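Local coordinates for protein Na Glutathione S-transferase 1 (Necator americanus, PDB 2ON7) that probably transfers glutathione onto electrophilic compounds, as a dimeric glutathione S-transferase of a human hookworm, at residues Gly15-Gln20 / Val156-Ser161; Asp89-Gln94 / Phe147-Ser152. One frame throughout, in Å; residues are numbered along the deposited sequence.

Contact 1 (Gly15-Gln20 / Val156-Ser161)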
loop_
_atom_site.group_PDB
_atom_site.type_symbol
_atom_site.label_atom_id
_atom_site.label_comp_id
_atom_site.label_asym_id
_atom_site.label_seq_id
_atom_site.Cartn_x
_atom_site.Cartn_y
_atom_site.Cartn_z
ATOM N N GLY A 15 9.766 -10.349 -2.276
ATOM C CA GLY A 15 9.361 -11.424 -3.200
ATOM C C GLY A 15 8.744 -12.658 -2.520
ATOM O O GLY A 15 7.936 -13.380 -3.125
ATOM N N GLU A 16 9.091 -12.891 -1.263
ATOM C CA GLU A 16 8.716 -14.122 -0.589
ATOM C C GLU A 16 7.216 -14.392 -0.468
ATOM O O GLU A 16 6.816 -15.550 -0.498
ATOM C CB GLU A 16 9.391 -14.196 0.784
ATOM C CG GLU A 16 9.319 -15.542 1.507
ATOM C CD GLU A 16 9.961 -16.660 0.734
ATOM O OE1 GLU A 16 10.784 -16.377 -0.154
ATOM O OE2 GLU A 16 9.647 -17.843 0.997
ATOM N N CYS A 17 6.393 -13.353 -0.328
ATOM C CA CYS A 17 4.949 -13.522 -0.170
ATOM C C CYS A 17 4.400 -14.238 -1.384
ATOM O O CYS A 17 3.752 -15.276 -1.265
ATOM C CB CYS A 17 4.220 -12.184 0.115
ATOM S SG CYS A 17 2.347 -12.198 0.512
ATOM N N ALA A 18 4.702 -13.692 -2.551
ATOM C CA ALA A 18 4.385 -14.315 -3.852
ATOM C C ALA A 18 4.790 -15.771 -3.874
ATOM O O ALA A 18 3.982 -16.633 -4.244
ATOM C CB ALA A 18 5.101 -13.569 -4.957
ATOM N N ARG A 19 6.039 -16.051 -3.474
ATOM C CA ARG A 19 6.549 -17.412 -3.491
ATOM C C ARG A 19 5.726 -18.308 -2.593
ATOM O O ARG A 19 5.451 -19.448 -2.926
ATOM C CB ARG A 19 8.021 -17.476 -3.055
ATOM C CG ARG A 19 8.932 -16.726 -3.944
ATOM C CD ARG A 19 10.322 -16.821 -3.409
ATOM N NE ARG A 19 11.260 -16.068 -4.231
ATOM C CZ ARG A 19 12.086 -15.129 -3.781
ATOM N NH1 ARG A 19 12.106 -14.824 -2.504
ATOM N NH2 ARG A 19 12.918 -14.525 -4.623
ATOM N N GLN A 20 5.409 -17.782 -1.420
ATOM C CA GLN A 20 4.615 -18.494 -0.450
ATOM C C GLN A 20 3.213 -18.719 -0.957
ATOM O O GLN A 20 2.674 -19.729 -0.687
ATOM C CB GLN A 20 4.685 -17.834 0.955
ATOM C CG GLN A 20 6.033 -18.146 1.615
ATOM C CD GLN A 20 6.252 -17.534 2.986
ATOM O OE1 GLN A 20 7.389 -17.322 3.414
ATOM N NE2 GLN A 20 5.190 -17.267 3.679
ATOM N N VAL A 156 -1.955 -11.805 4.121
ATOM C CA VAL A 156 -1.297 -11.076 5.231
ATOM C C VAL A 156 -0.694 -12.014 6.278
ATOM O O VAL A 156 0.348 -11.701 6.839
ATOM C CB VAL A 156 -2.199 -10.163 6.105
ATOM C CG1 VAL A 156 -1.878 -8.720 5.889
ATOM C CG2 VAL A 156 -3.633 -10.539 6.083
ATOM N N ASP A 157 -1.387 -13.102 6.598
ATOM C CA ASP A 157 -0.832 -14.134 7.491
ATOM C C ASP A 157 0.676 -14.433 7.165
ATOM O O ASP A 157 1.513 -14.540 8.053
ATOM C CB ASP A 157 -1.713 -15.389 7.427
ATOM C CG ASP A 157 -3.126 -15.145 8.031
ATOM O OD1 ASP A 157 -4.153 -15.513 7.419
ATOM O OD2 ASP A 157 -3.192 -14.540 9.136
ATOM N N LEU A 158 0.997 -14.475 5.877
ATOM C CA LEU A 158 2.311 -14.843 5.373
ATOM C C LEU A 158 3.285 -13.706 5.502
ATOM O O LEU A 158 4.402 -13.887 5.986
ATOM C CB LEU A 158 2.200 -15.260 3.901
ATOM C CG LEU A 158 1.134 -16.250 3.470
ATOM C CD1 LEU A 158 1.117 -16.271 1.944
ATOM C CD2 LEU A 158 1.466 -17.642 4.026
ATOM N N LEU A 159 2.848 -12.537 5.056
ATOM C CA LEU A 159 3.602 -11.313 5.235
ATOM C C LEU A 159 4.176 -11.180 6.629
ATOM O O LEU A 159 5.399 -10.988 6.800
ATOM C CB LEU A 159 2.710 -10.105 4.965
ATOM C CG LEU A 159 2.583 -9.523 3.562
ATOM C CD1 LEU A 159 1.750 -8.227 3.672
ATOM C CD2 LEU A 159 3.987 -9.301 2.840
ATOM N N VAL A 160 3.282 -11.269 7.604
ATOM C CA VAL A 160 3.555 -11.033 9.036
ATOM C C VAL A 160 4.277 -12.214 9.709
ATOM O O VAL A 160 5.243 -12.018 10.455
ATOM C CB VAL A 160 2.210 -10.733 9.801
ATOM C CG1 VAL A 160 2.414 -10.565 11.279
ATOM C CG2 VAL A 160 1.489 -9.531 9.193
ATOM N N SER A 161 3.812 -13.439 9.466
ATOM C CA SER A 161 4.541 -14.600 9.988
ATOM C C SER A 161 5.998 -14.664 9.439
ATOM O O SER A 161 6.942 -14.752 10.189
ATOM C CB SER A 161 3.769 -15.883 9.755
ATOM O OG SER A 161 3.664 -16.161 8.399
#
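C17 and L159 stand where helix 16-20 and helix 156-161 come nearest, their CA atoms 6.0 Å apart. The axes of the two short helical segments approach to 9.5 Å and run at 129° to each other, well short of antiparallel. This is the domain interface of the glutathione S-transferase fold: the first helix of the thioredoxin-like N-terminal domain lies against a core helix of the all-helical C-terminal domain. No hydrogen bond spans the two segments, and they meet by van der Waals packing, mostly of apolar atoms, with the end of the Q20 amide group lying against L158.

C17 turns SG anti to its own backbone N (chi1 -175°), which lays the sulfur alongside L159; CD2 of the leucine lies 4.0 Å from C17 CB and 4.1 Å from its SG. L159 starts out pointing away from the facing helix, and its isobutyl end bends back to make this contact. The same sulfur is committed to a disulfide with C68 on helix 64-75, so the apolar patch sits beside a covalent link within the N-terminal domain. One turn on, Q20 and L158 slide past each other in opposite directions, and L158 CD1 lies 4.0 Å from Q20 CB, with the glutamine chain extended beyond CG. L194 of helix 192-200 touches both residues.

A different flank of helix 16-20 carries a buried charged pair. R19 and E16 form a salt bridge there, itself linked to D31 through R19 and to R201 and W197 through E16. On the other helix the S161 hydroxyl bends back to D157 O at 2.7 Å, while S161 N reaches that same carbonyl oxygen from the opposite face of its plane at 2.9 Å.

Contact 2 (Asp89-Gln94 / Phe147-Ser152)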
loop_
_atom_site.group_PDB
_atom_site.type_symbol
_atom_site.label_atom_id
_atom_site.label_comp_id
_atom_site.label_asym_id
_atom_site.label_seq_id
_atom_site.Cartn_x
_atom_site.Cartn_y
_atom_site.Cartn_z
ATOM N N ASP A 89 -6.232 -6.362 3.148
ATOM C CA ASP A 89 -5.573 -5.193 2.563
ATOM C C ASP A 89 -5.159 -4.150 3.589
ATOM O O ASP A 89 -4.040 -3.673 3.554
ATOM C CB ASP A 89 -6.494 -4.505 1.546
ATOM C CG ASP A 89 -6.762 -5.348 0.338
ATOM O OD1 ASP A 89 -6.040 -6.314 0.106
ATOM O OD2 ASP A 89 -7.691 -5.014 -0.401
ATOM N N SER A 90 -6.059 -3.816 4.508
ATOM C CA SER A 90 -5.802 -2.790 5.482
ATOM C C SER A 90 -4.679 -3.186 6.439
ATOM O O SER A 90 -3.983 -2.319 6.948
ATOM C CB SER A 90 -7.080 -2.435 6.255
ATOM O OG SER A 90 -7.261 -3.279 7.390
ATOM N N LEU A 91 -4.531 -4.487 6.711
ATOM C CA LEU A 91 -3.472 -4.981 7.586
ATOM C C LEU A 91 -2.131 -5.031 6.894
ATOM O O LEU A 91 -1.101 -4.904 7.508
ATOM C CB LEU A 91 -3.804 -6.373 8.112
ATOM C CG LEU A 91 -4.824 -6.485 9.260
ATOM C CD1 LEU A 91 -5.510 -7.859 9.199
ATOM C CD2 LEU A 91 -4.149 -6.258 10.618
ATOM N N ALA A 92 -2.154 -5.246 5.597
ATOM C CA ALA A 92 -0.965 -5.384 4.826
ATOM C C ALA A 92 -0.328 -4.016 4.642
ATOM O O ALA A 92 0.907 -3.942 4.534
ATOM C CB ALA A 92 -1.311 -5.982 3.484
ATOM N N ASP A 93 -1.176 -2.975 4.549
ATOM C CA ASP A 93 -0.785 -1.569 4.442
ATOM C C ASP A 93 -0.262 -1.012 5.786
ATOM O O ASP A 93 0.616 -0.119 5.824
ATOM C CB ASP A 93 -2.002 -0.696 4.023
ATOM C CG ASP A 93 -2.262 -0.657 2.523
ATOM O OD1 ASP A 93 -1.450 -1.179 1.713
ATOM O OD2 ASP A 93 -3.299 -0.052 2.145
ATOM N N GLN A 94 -0.856 -1.491 6.874
ATOM C CA GLN A 94 -0.410 -1.114 8.221
ATOM C C GLN A 94 0.961 -1.695 8.468
ATOM O O GLN A 94 1.851 -0.993 8.948
ATOM C CB GLN A 94 -1.391 -1.615 9.306
ATOM C CG GLN A 94 -1.100 -1.153 10.731
ATOM C CD GLN A 94 -1.179 0.359 10.929
ATOM O OE1 GLN A 94 -1.785 1.102 10.115
ATOM N NE2 GLN A 94 -0.579 0.827 12.034
ATOM N N PHE A 147 -6.051 -17.000 12.690
ATOM C CA PHE A 147 -5.730 -16.285 11.426
ATOM C C PHE A 147 -6.155 -14.845 11.600
ATOM O O PHE A 147 -7.153 -14.576 12.282
ATOM C CB PHE A 147 -6.505 -16.855 10.240
ATOM C CG PHE A 147 -6.167 -18.275 9.901
ATOM C CD1 PHE A 147 -7.031 -19.308 10.275
ATOM C CD2 PHE A 147 -5.019 -18.578 9.165
ATOM C CE1 PHE A 147 -6.738 -20.661 9.950
ATOM C CE2 PHE A 147 -4.719 -19.882 8.824
ATOM C CZ PHE A 147 -5.600 -20.949 9.225
ATOM N N LEU A 148 -5.421 -13.935 10.982
ATOM C CA LEU A 148 -5.632 -12.480 11.114
ATOM C C LEU A 148 -7.002 -11.940 10.665
ATOM O O LEU A 148 -7.536 -11.016 11.290
ATOM C CB LEU A 148 -4.496 -11.716 10.403
ATOM C CG LEU A 148 -3.113 -11.654 11.082
ATOM C CD1 LEU A 148 -2.127 -11.075 10.120
ATOM C CD2 LEU A 148 -3.152 -10.837 12.357
ATOM N N VAL A 149 -7.570 -12.517 9.602
ATOM C CA VAL A 149 -8.949 -12.188 9.171
ATOM C C VAL A 149 -9.734 -13.430 8.802
ATOM O O VAL A 149 -9.232 -14.287 8.083
ATOM C CB VAL A 149 -9.042 -11.004 8.093
ATOM C CG1 VAL A 149 -7.721 -10.684 7.475
ATOM C CG2 VAL A 149 -10.134 -11.210 7.048
ATOM N N GLY A 150 -10.943 -13.553 9.343
ATOM C CA GLY A 150 -11.771 -14.721 9.058
ATOM C C GLY A 150 -11.250 -15.938 9.787
ATOM O O GLY A 150 -10.668 -15.826 10.886
ATOM N N ASP A 151 -11.424 -17.109 9.189
ATOM C CA ASP A 151 -10.957 -18.327 9.839
ATOM C C ASP A 151 -10.228 -19.200 8.843
ATOM O O ASP A 151 -10.227 -20.443 8.954
ATOM C CB ASP A 151 -12.138 -19.100 10.438
ATOM C CG ASP A 151 -13.253 -19.349 9.419
ATOM O OD1 ASP A 151 -14.228 -20.005 9.814
ATOM O OD2 ASP A 151 -13.157 -18.884 8.241
ATOM N N SER A 152 -9.622 -18.544 7.870
ATOM C CA SER A 152 -8.848 -19.212 6.862
ATOM C C SER A 152 -7.605 -18.360 6.560
ATOM O O SER A 152 -7.614 -17.130 6.791
ATOM C CB SER A 152 -9.706 -19.413 5.608
ATOM O OG SER A 152 -10.014 -18.165 5.019
#
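L91, on helix 89-94, and the L148-V149 corner of the loop 147-152 show how a single leucine can join a helix to a coil, with CA atoms of L91 and L148 8.6 Å apart at the nearest point. The CB of L91 leaves the helix toward the loop, and V156 of helix 155-168 packs against it. The chi1 of -78° holds CG beside the backbone N, opposite the carbonyl carbon, and the branch then carries CD1 toward the loop, where it rests against two residues. CG and CD2 of L91 come within 4.2 Å of nothing in 147-152, which leaves the contact to CD1: it lies 4.0 Å from V149 CG1 and 4.2 Å from L148 CB. L148 meets it at the root of its own side chain, the two leucines crossing at a slant, whereas V149 and L91 run past each other in opposite senses. All three residues are buried, and the match is purely apolar.

Beyond L148 the loop turns at G150, whose positive phi of 74° suits glycine, and folds back until S152 C sits 3.6 Å above the centre of the F147 ring.

Within the helical C-terminal domain, I136 of helix 117-141 touches both leucines, and V87 and V88, one turn earlier on helix 82-109, pack on V149. L91 also meets F48 of the second subunit, so this helix packs on the domain core and takes part in the dimer interface.

In the fold
From the N terminus the chain forms strand 4-9 and enters helix 16-25, whose first turns meet helix 155-168 some 136 residues further on. It then completes the thioredoxin-like sheet and passes into helix 82-109, where contact 2 begins; helix 117-141 and the loop 147-152 follow, and contact 2 closes there. Contact 1 closes a few residues later on helix 155-168, so the smaller loop lies wholly within the larger. Contact 1 joins the two domains, contact 2 joins parts of the helical domain. Their centres are 12 Å apart, bridged by a probable hydrogen bond from L148 N to D157 OD2 (3.0 Å) and by V156 packing on A92.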